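Local coordinates for chitin-binding type-4 domain-containing protein (Photorhabdus laumondii subsp. laumondii, PDB 6T5Z) that is a copper-dependent lytic polysaccharide monooxygenase of family AA10, which probably binds chitin and cleaves its chains by oxidation, at residues Phe115-Glu123 and Ile135-Tyr144; Arg69-Ala77 and Val166-Ala174. All coordinates share one frame; numbering follows the deposited sequence. Where two conformers were deposited one is given.

Interaction 1: Phe115-Glu123 and Ile135-Tyr144; sequences FNSTPFCFE and INKCTLPEGY
Cys121 and Cys138 are joined by a disulfide with SG atoms 2.0 Å apart and a C-S-S-C torsion of -72°. The bridge spans two roughly antiparallel strands, 121-123 and 135-139, whose axes stay 7.2 Å apart at closest approach, too far for backbone pairing. With SG opposite its backbone N (chi1 -178°), Cys121 reaches across to the sulfur of Cys138, which lies beside its own backbone N.

On one side of the bridge Phe120 packs against the chain after strand 135-139. Its CB meets CG of Pro141 at 3.9 Å, the proline ring crossing at about a right angle, while CZ lies 4.1 Å from CD2 of Leu140, whose side chain runs alongside. A broad apolar ring suits this place, since it reaches Cys138, Leu140 and Pro141 together. Water bridges Phe120 O to Thr139 N.

On the other side, ND2 of Asn136 donates to OE1 of Glu123 (2.9 Å), arriving from above the carboxylate plane, with amide and carboxylate 81° apart. Two waters also donate to OE1, and a third links OE2 to Ile135 O, so the acid serves as a many-armed acceptor. OD1 of Asn136 is held by Tyr97, which fixes the amide's flip.

Farther along the loop, in one of the two conformers of Asn116, ND2 donates to OH of Tyr144 at 2.9 Å. That hydroxyl also bonds Thr100 O.

Phe120 and Cys121 form a classic beta bulge, both facing Tyr97 of the neighbouring strand 92-99, while Asn136 pairs with Phe82 of strand 79-86. The disulfide therefore staples strands of two different sheets together, an arrangement that fits the beta-sandwich core of AA10 enzymes.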
loop_
_atom_site.group_PDB
_atom_site.type_symbol
_atom_site.label_atom_id
_atom_site.label_comp_id
_atom_site.label_asym_id
_atom_site.label_seq_id
_atom_site.Cartn_x
_atom_site.Cartn_y
_atom_site.Cartn_z
ATOM N N PHE A 115 3.490 -9.955 7.095
ATOM C CA PHE A 115 2.147 -9.392 7.046
ATOM C C PHE A 115 1.148 -10.341 7.687
ATOM O O PHE A 115 1.319 -11.559 7.651
ATOM C CB PHE A 115 1.718 -9.138 5.592
ATOM C CG PHE A 115 2.200 -7.838 5.026
ATOM C CD1 PHE A 115 1.579 -6.655 5.374
ATOM C CD2 PHE A 115 3.252 -7.802 4.117
ATOM C CE1 PHE A 115 2.016 -5.438 4.847
ATOM C CE2 PHE A 115 3.687 -6.595 3.583
ATOM C CZ PHE A 115 3.059 -5.413 3.948
ATOM N N ASN A 116 0.104 -9.775 8.288
ATOM C CA ASN A 116 -1.060 -10.585 8.613
ATOM C C ASN A 116 -1.577 -11.246 7.338
ATOM O O ASN A 116 -1.475 -10.687 6.242
ATOM C CB ASN A 116 -2.148 -9.730 9.268
ATOM C CG ASN A 116 -1.802 -9.338 10.698
ATOM O OD1 ASN A 116 -1.193 -10.113 11.437
ATOM N ND2 ASN A 116 -2.187 -8.129 11.093
ATOM N N SER A 117 -2.100 -12.469 7.479
ATOM C CA SER A 117 -2.467 -13.240 6.297
ATOM C C SER A 117 -3.768 -12.766 5.666
ATOM O O SER A 117 -3.982 -12.993 4.476
ATOM C CB SER A 117 -2.565 -14.725 6.638
ATOM O OG SER A 117 -3.690 -14.975 7.463
ATOM N N THR A 118 -4.633 -12.116 6.418
ATOM C CA THR A 118 -5.890 -11.650 5.868
ATOM C C THR A 118 -5.982 -10.144 6.045
ATOM O O THR A 118 -5.305 -9.573 6.911
ATOM C CB THR A 118 -7.085 -12.328 6.552
ATOM O OG1 THR A 118 -7.032 -12.059 7.955
ATOM C CG2 THR A 118 -7.071 -13.830 6.301
ATOM N N PRO A 119 -6.775 -9.465 5.219
ATOM C CA PRO A 119 -6.881 -8.010 5.329
ATOM C C PRO A 119 -7.629 -7.599 6.584
ATOM O O PRO A 119 -8.525 -8.306 7.051
ATOM C CB PRO A 119 -7.676 -7.625 4.076
ATOM C CG PRO A 119 -8.516 -8.824 3.801
ATOM C CD PRO A 119 -7.591 -9.984 4.102
ATOM N N PHE A 120 -7.280 -6.418 7.113
ATOM C CA PHE A 120 -8.084 -5.864 8.196
ATOM C C PHE A 120 -9.216 -4.984 7.690
ATOM O O PHE A 120 -10.033 -4.528 8.495
ATOM C CB PHE A 120 -7.219 -5.054 9.175
ATOM C CG PHE A 120 -6.640 -3.789 8.591
ATOM C CD1 PHE A 120 -7.335 -2.584 8.647
ATOM C CD2 PHE A 120 -5.391 -3.809 7.999
ATOM C CE1 PHE A 120 -6.783 -1.417 8.124
ATOM C CE2 PHE A 120 -4.822 -2.650 7.477
ATOM C CZ PHE A 120 -5.528 -1.458 7.524
ATOM N N CYS A 121 -9.282 -4.730 6.386
ATOM C CA CYS A 121 -10.325 -3.878 5.840
ATOM C C CYS A 121 -10.562 -4.296 4.395
ATOM O O CYS A 121 -9.607 -4.540 3.656
ATOM C CB CYS A 121 -9.929 -2.394 5.946
ATOM S SG CYS A 121 -11.184 -1.234 5.356
ATOM N N PHE A 122 -11.833 -4.396 4.005
ATOM C CA PHE A 122 -12.183 -4.914 2.684
ATOM C C PHE A 122 -13.475 -4.261 2.229
ATOM O O PHE A 122 -14.492 -4.355 2.923
ATOM C CB PHE A 122 -12.349 -6.442 2.724
ATOM C CG PHE A 122 -12.615 -7.066 1.381
ATOM C CD1 PHE A 122 -13.913 -7.186 0.899
ATOM C CD2 PHE A 122 -11.573 -7.590 0.623
ATOM C CE1 PHE A 122 -14.156 -7.764 -0.350
ATOM C CE2 PHE A 122 -11.819 -8.172 -0.611
ATOM C CZ PHE A 122 -13.110 -8.268 -1.093
ATOM N N GLU A 123 -13.445 -3.628 1.059
ATOM C CA GLU A 123 -14.629 -3.013 0.476
ATOM C C GLU A 123 -14.862 -3.597 -0.911
ATOM O O GLU A 123 -14.030 -3.434 -1.809
ATOM C CB GLU A 123 -14.493 -1.491 0.421
ATOM C CG GLU A 123 -15.751 -0.807 -0.093
ATOM C CD GLU A 123 -15.724 0.707 0.070
ATOM O OE1 GLU A 123 -14.923 1.225 0.893
ATOM O OE2 GLU A 123 -16.516 1.376 -0.630
ATOM N N ILE A 135 -12.499 6.852 -1.451
ATOM C CA ILE A 135 -12.171 6.802 -0.029
ATOM C C ILE A 135 -12.718 5.512 0.572
ATOM O O ILE A 135 -13.905 5.202 0.422
ATOM C CB ILE A 135 -12.709 8.032 0.726
ATOM C CG1 ILE A 135 -11.903 9.291 0.357
ATOM C CG2 ILE A 135 -12.665 7.795 2.215
ATOM C CD1 ILE A 135 -12.326 10.536 1.114
ATOM N N ASN A 136 -11.855 4.765 1.262
ATOM C CA ASN A 136 -12.249 3.553 1.978
ATOM C C ASN A 136 -12.130 3.800 3.476
ATOM O O ASN A 136 -11.049 4.147 3.964
ATOM C CB ASN A 136 -11.374 2.362 1.589
ATOM C CG ASN A 136 -11.330 2.121 0.090
ATOM O OD1 ASN A 136 -10.249 2.064 -0.504
ATOM N ND2 ASN A 136 -12.498 1.966 -0.522
ATOM N N LYS A 137 -13.226 3.595 4.204
ATOM C CA LYS A 137 -13.237 3.763 5.649
ATOM C C LYS A 137 -12.930 2.427 6.321
ATOM O O LYS A 137 -13.564 1.404 6.016
ATOM C CB LYS A 137 -14.588 4.302 6.122
ATOM C CG LYS A 137 -14.937 5.695 5.610
ATOM C CD LYS A 137 -16.335 6.068 6.086
ATOM C CE LYS A 137 -16.867 7.334 5.435
ATOM N NZ LYS A 137 -16.339 8.552 6.101
ATOM N N CYS A 138 -11.979 2.444 7.256
ATOM C CA CYS A 138 -11.457 1.224 7.857
ATOM C C CYS A 138 -11.251 1.425 9.355
ATOM O O CYS A 138 -11.366 2.534 9.887
ATOM C CB CYS A 138 -10.132 0.798 7.202
ATOM S SG CYS A 138 -10.207 0.555 5.431
ATOM N N THR A 139 -10.925 0.328 10.032
ATOM C CA THR A 139 -10.558 0.353 11.441
ATOM C C THR A 139 -9.333 -0.527 11.618
ATOM O O THR A 139 -9.320 -1.665 11.146
ATOM C CB THR A 139 -11.696 -0.141 12.340
ATOM O OG1 THR A 139 -12.877 0.625 12.081
ATOM C CG2 THR A 139 -11.316 0.039 13.816
ATOM N N LEU A 140 -8.307 0.006 12.279
ATOM C CA LEU A 140 -7.095 -0.761 12.536
ATOM C C LEU A 140 -7.361 -1.866 13.559
ATOM O O LEU A 140 -8.265 -1.745 14.389
ATOM C CB LEU A 140 -5.985 0.156 13.048
ATOM C CG LEU A 140 -5.411 1.109 12.003
ATOM C CD1 LEU A 140 -4.597 2.219 12.672
ATOM C CD2 LEU A 140 -4.524 0.309 11.062
ATOM N N PRO A 141 -6.595 -2.960 13.511
ATOM C CA PRO A 141 -6.759 -4.007 14.522
ATOM C C PRO A 141 -6.350 -3.488 15.885
ATOM O O PRO A 141 -5.610 -2.509 16.005
ATOM C CB PRO A 141 -5.818 -5.122 14.048
ATOM C CG PRO A 141 -5.491 -4.803 12.637
ATOM C CD PRO A 141 -5.559 -3.314 12.525
ATOM N N GLU A 142 -6.837 -4.159 16.922
ATOM C CA GLU A 142 -6.537 -3.709 18.273
ATOM C C GLU A 142 -5.085 -3.992 18.631
ATOM O O GLU A 142 -4.457 -4.923 18.115
ATOM C CB GLU A 142 -7.468 -4.375 19.286
ATOM C CG GLU A 142 -8.936 -4.034 19.084
ATOM N N GLY A 143 -4.549 -3.167 19.529
ATOM C CA GLY A 143 -3.226 -3.408 20.060
ATOM C C GLY A 143 -2.087 -2.945 19.190
ATOM O O GLY A 143 -0.940 -3.329 19.432
ATOM N N TYR A 144 -2.355 -2.131 18.183
ATOM C CA TYR A 144 -1.288 -1.703 17.293
ATOM C C TYR A 144 -0.675 -0.391 17.749
ATOM O O TYR A 144 -1.373 0.538 18.178
ATOM C CB TYR A 144 -1.778 -1.576 15.854
ATOM C CG TYR A 144 -1.532 -2.847 15.085
ATOM C CD1 TYR A 144 -0.489 -2.937 14.166
ATOM C CD2 TYR A 144 -2.300 -3.983 15.329
ATOM C CE1 TYR A 144 -0.247 -4.111 13.465
ATOM C CE2 TYR A 144 -2.065 -5.161 14.638
ATOM C CZ TYR A 144 -1.042 -5.222 13.711
ATOM O OH TYR A 144 -0.814 -6.387 13.026
HETATM O O HOH W 1 -0.514 -9.382 14.178
HETATM O O HOH W 2 -11.647 -2.221 8.980
HETATM O O HOH W 3 -15.794 3.785 -1.167
HETATM O O HOH W 4 -13.880 0.375 3.397
HETATM O O HOH W 5 -15.774 3.139 3.118
#

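Interaction 2: Arg69-Ala77 and Val166-Ala174; sequences RWKKIPITA and VIDTTISPA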
loop_
_atom_site.group_PDB
_atom_site.type_symbol
_atom_site.label_atom_id
_atom_site.label_comp_id
_atom_site.label_asym_id
_atom_site.label_seq_id
_atom_site.Cartn_x
_atom_site.Cartn_y
_atom_site.Cartn_z
ATOM N N ARG A 69 14.682 4.039 6.729
ATOM C CA ARG A 69 14.644 4.315 5.292
ATOM C C ARG A 69 13.510 5.254 4.906
ATOM O O ARG A 69 13.692 6.146 4.066
ATOM C CB ARG A 69 14.531 3.005 4.516
ATOM C CG ARG A 69 14.406 3.205 3.009
ATOM C CD ARG A 69 15.745 3.614 2.414
ATOM N NE ARG A 69 15.660 3.908 0.987
ATOM C CZ ARG A 69 15.273 5.076 0.482
ATOM N NH1 ARG A 69 14.899 6.068 1.284
ATOM N NH2 ARG A 69 15.262 5.257 -0.834
ATOM N N TRP A 70 12.311 5.023 5.440
ATOM C CA TRP A 70 11.105 5.599 4.873
ATOM C C TRP A 70 10.486 6.634 5.798
ATOM O O TRP A 70 10.487 6.477 7.021
ATOM C CB TRP A 70 10.079 4.503 4.569
ATOM C CG TRP A 70 10.618 3.458 3.624
ATOM C CD1 TRP A 70 10.827 2.134 3.896
ATOM C CD2 TRP A 70 11.051 3.663 2.273
ATOM N NE1 TRP A 70 11.342 1.500 2.793
ATOM C CE2 TRP A 70 11.482 2.413 1.780
ATOM C CE3 TRP A 70 11.094 4.778 1.423
ATOM C CZ2 TRP A 70 11.959 2.250 0.475
ATOM C CZ3 TRP A 70 11.566 4.612 0.127
ATOM C CH2 TRP A 70 12.006 3.362 -0.325
ATOM N N LYS A 71 9.948 7.689 5.191
ATOM C CA LYS A 71 9.186 8.675 5.937
ATOM C C LYS A 71 7.866 8.051 6.371
ATOM O O LYS A 71 7.176 7.426 5.565
ATOM C CB LYS A 71 8.941 9.900 5.066
ATOM C CG LYS A 71 7.917 10.868 5.619
ATOM C CD LYS A 71 8.490 11.692 6.750
ATOM C CE LYS A 71 7.486 12.761 7.198
ATOM N NZ LYS A 71 6.194 12.168 7.667
ATOM N N LYS A 72 7.524 8.208 7.646
ATOM C CA LYS A 72 6.364 7.556 8.230
ATOM C C LYS A 72 5.256 8.574 8.482
ATOM O O LYS A 72 5.496 9.637 9.059
ATOM C CB LYS A 72 6.752 6.844 9.527
ATOM C CG LYS A 72 7.854 5.807 9.314
ATOM C CD LYS A 72 8.568 5.368 10.577
ATOM C CE LYS A 72 9.751 4.469 10.226
ATOM N NZ LYS A 72 10.874 5.264 9.609
ATOM N N ILE A 73 4.041 8.238 8.075
ATOM C CA ILE A 73 2.891 9.094 8.360
ATOM C C ILE A 73 2.455 8.829 9.795
ATOM O O ILE A 73 2.192 7.669 10.150
ATOM C CB ILE A 73 1.720 8.820 7.393
ATOM C CG1 ILE A 73 2.178 8.868 5.927
ATOM C CG2 ILE A 73 0.590 9.798 7.650
ATOM C CD1 ILE A 73 2.744 10.225 5.488
ATOM N N PRO A 74 2.353 9.851 10.645
ATOM C CA PRO A 74 1.829 9.635 12.001
ATOM C C PRO A 74 0.319 9.448 11.984
ATOM O O PRO A 74 -0.416 10.259 11.418
ATOM C CB PRO A 74 2.224 10.913 12.749
ATOM C CG PRO A 74 2.418 11.955 11.672
ATOM C CD PRO A 74 2.836 11.232 10.419
ATOM N N ILE A 75 -0.144 8.377 12.628
ATOM C CA ILE A 75 -1.567 8.086 12.729
ATOM C C ILE A 75 -1.870 7.561 14.126
ATOM O O ILE A 75 -1.011 7.001 14.808
ATOM C CB ILE A 75 -2.045 7.072 11.660
ATOM C CG1 ILE A 75 -1.249 5.778 11.737
ATOM C CG2 ILE A 75 -1.941 7.656 10.261
ATOM C CD1 ILE A 75 -1.834 4.661 10.863
ATOM N N THR A 76 -3.109 7.765 14.565
ATOM C CA THR A 76 -3.566 7.235 15.839
ATOM C C THR A 76 -4.398 5.985 15.591
ATOM O O THR A 76 -5.197 5.933 14.649
ATOM C CB THR A 76 -4.381 8.271 16.618
ATOM O OG1 THR A 76 -3.555 9.401 16.911
ATOM C CG2 THR A 76 -4.889 7.683 17.933
ATOM N N ALA A 77 -4.182 4.971 16.423
ATOM C CA ALA A 77 -4.895 3.712 16.275
ATOM C C ALA A 77 -6.399 3.937 16.341
ATOM O O ALA A 77 -6.897 4.856 17.005
ATOM C CB ALA A 77 -4.465 2.713 17.350
ATOM N N VAL A 166 2.180 0.157 -0.619
ATOM C CA VAL A 166 2.609 0.126 0.779
ATOM C C VAL A 166 2.654 1.547 1.332
ATOM O O VAL A 166 2.954 2.519 0.618
ATOM C CB VAL A 166 3.970 -0.593 0.936
ATOM C CG1 VAL A 166 3.880 -2.048 0.472
ATOM C CG2 VAL A 166 5.085 0.134 0.167
ATOM N N ILE A 167 2.321 1.662 2.621
ATOM C CA ILE A 167 2.255 2.921 3.364
ATOM C C ILE A 167 3.049 2.745 4.653
ATOM O O ILE A 167 2.813 1.794 5.407
ATOM C CB ILE A 167 0.797 3.320 3.693
ATOM C CG1 ILE A 167 -0.079 3.292 2.444
ATOM C CG2 ILE A 167 0.740 4.713 4.334
ATOM C CD1 ILE A 167 -1.590 3.390 2.734
ATOM N N ASP A 168 3.967 3.666 4.926
ATOM C CA ASP A 168 4.731 3.640 6.165
ATOM C C ASP A 168 4.047 4.509 7.207
ATOM O O ASP A 168 3.713 5.667 6.934
ATOM C CB ASP A 168 6.157 4.136 5.931
ATOM C CG ASP A 168 6.899 3.270 4.951
ATOM O OD1 ASP A 168 6.992 3.657 3.767
ATOM O OD2 ASP A 168 7.367 2.192 5.372
ATOM N N THR A 169 3.827 3.949 8.394
ATOM C CA THR A 169 3.073 4.646 9.428
ATOM C C THR A 169 3.774 4.507 10.768
ATOM O O THR A 169 4.426 3.498 11.043
ATOM C CB THR A 169 1.625 4.104 9.570
ATOM O OG1 THR A 169 1.659 2.750 10.040
ATOM C CG2 THR A 169 0.894 4.138 8.237
ATOM N N THR A 170 3.620 5.539 11.598
ATOM C CA THR A 170 3.943 5.490 13.021
ATOM C C THR A 170 2.615 5.574 13.769
ATOM O O THR A 170 1.955 6.618 13.747
ATOM C CB THR A 170 4.878 6.624 13.438
ATOM O OG1 THR A 170 6.157 6.437 12.833
ATOM C CG2 THR A 170 5.064 6.622 14.949
ATOM N N ILE A 171 2.214 4.477 14.414
ATOM C CA ILE A 171 0.894 4.358 15.036
ATOM C C ILE A 171 0.981 4.662 16.533
ATOM O O ILE A 171 1.696 3.983 17.281
ATOM C CB ILE A 171 0.291 2.963 14.799
ATOM C CG1 ILE A 171 0.108 2.734 13.298
ATOM C CG2 ILE A 171 -1.033 2.840 15.532
ATOM C CD1 ILE A 171 -0.446 1.345 12.906
ATOM N N SER A 172 0.220 5.703 16.984
ATOM C CA SER A 172 0.138 5.913 18.425
ATOM C C SER A 172 -1.026 5.115 18.996
ATOM O O SER A 172 -2.059 4.971 18.332
ATOM C CB SER A 172 -0.052 7.389 18.752
ATOM O OG SER A 172 0.978 8.165 18.172
ATOM N N PRO A 173 -0.875 4.581 20.209
ATOM C CA PRO A 173 -1.970 3.814 20.811
ATOM C C PRO A 173 -3.276 4.597 20.814
ATOM O O PRO A 173 -3.291 5.818 20.988
ATOM C CB PRO A 173 -1.462 3.550 22.233
ATOM C CG PRO A 173 0.029 3.537 22.084
ATOM C CD PRO A 173 0.323 4.602 21.067
ATOM N N ALA A 174 -4.372 3.885 20.573
ATOM C CA ALA A 174 -5.698 4.494 20.521
ATOM C C ALA A 174 -5.949 5.405 21.720
ATOM O O ALA A 174 -5.786 5.005 22.875
ATOM C CB ALA A 174 -6.769 3.412 20.443
ATOM O OXT ALA A 174 -6.324 6.568 21.559
HETATM O O HOH W 6 7.015 6.269 3.124
#
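Ile73 and Thr169 begin a run of parallel backbone pairing between strands 73-76 and 166-172. Five hydrogen bonds join them: Ile73 N to Asp168 O (2.8 Å), Thr170 N to Ile73 O, Ile75 N to Thr170 O, Ser172 N to Ile75 O, and Ala77 N to Ser172 O (2.9 Å). Pro74 has no N-H to give, but its nitrogen falls at a position this pairing does not use, and its CA-H approaches Thr170 O instead.

Apolar contacts gather on the face carrying Ile73, Ile75, Thr169 and Ile171. With CG1 set between backbone N and carbonyl carbon (chi1 56°), Ile75 brings CD1 to 3.7 Å from CG1 of Ile171 and equally near CB of Thr169. Branched residues suit an extended strand and fill this face. The small Ala77 lets the chain end come close, its CB 3.9 Å from CB of Ala174.

Polar and charged groups collect at the start. The carboxylate of Asp168 lies nearly parallel to the Trp70 ring plane (17° apart), OD1 3.3 Å from CB of Trp70, and one water donates to both that oxygen and Lys71 O. OD2 takes a salt bridge from Arg10 and a hydrogen bond from Tyr147, which probably keeps the buried acid ionised. Lys72 lays CB 3.4 Å from OG1 of Thr170, then bends at its end to give NZ to Trp70 O and Glu67 O. Its ammonium also makes a cation-pi contact with Tyr147.

Strand 73-76 thus adds a short parallel edge to strand 161-172, whose pairing with strand 148-156 is antiparallel, giving the mixed sheet of this AA10 beta-sandwich.

Interactions 1 and 2 have centres about 14 Å apart and meet directly. Tyr144 O lies 3.5 Å from CG2 of Ile171, and CD1 of Leu140 packs 3.9 Å from CA of Ala77 and 4.1 Å from CD1 of Ile75. Leu140 therefore belongs to both, its CD2 branch meeting the ring of interaction 1 and its CD1 branch the strand pair of interaction 2. Both contacts reach the same mixed sheet, and the whole of interaction 1 falls between the two segments of interaction 2 in sequence. Each lies away from the copper held by His1 and His90, so they concern the scaffold and not the metal site.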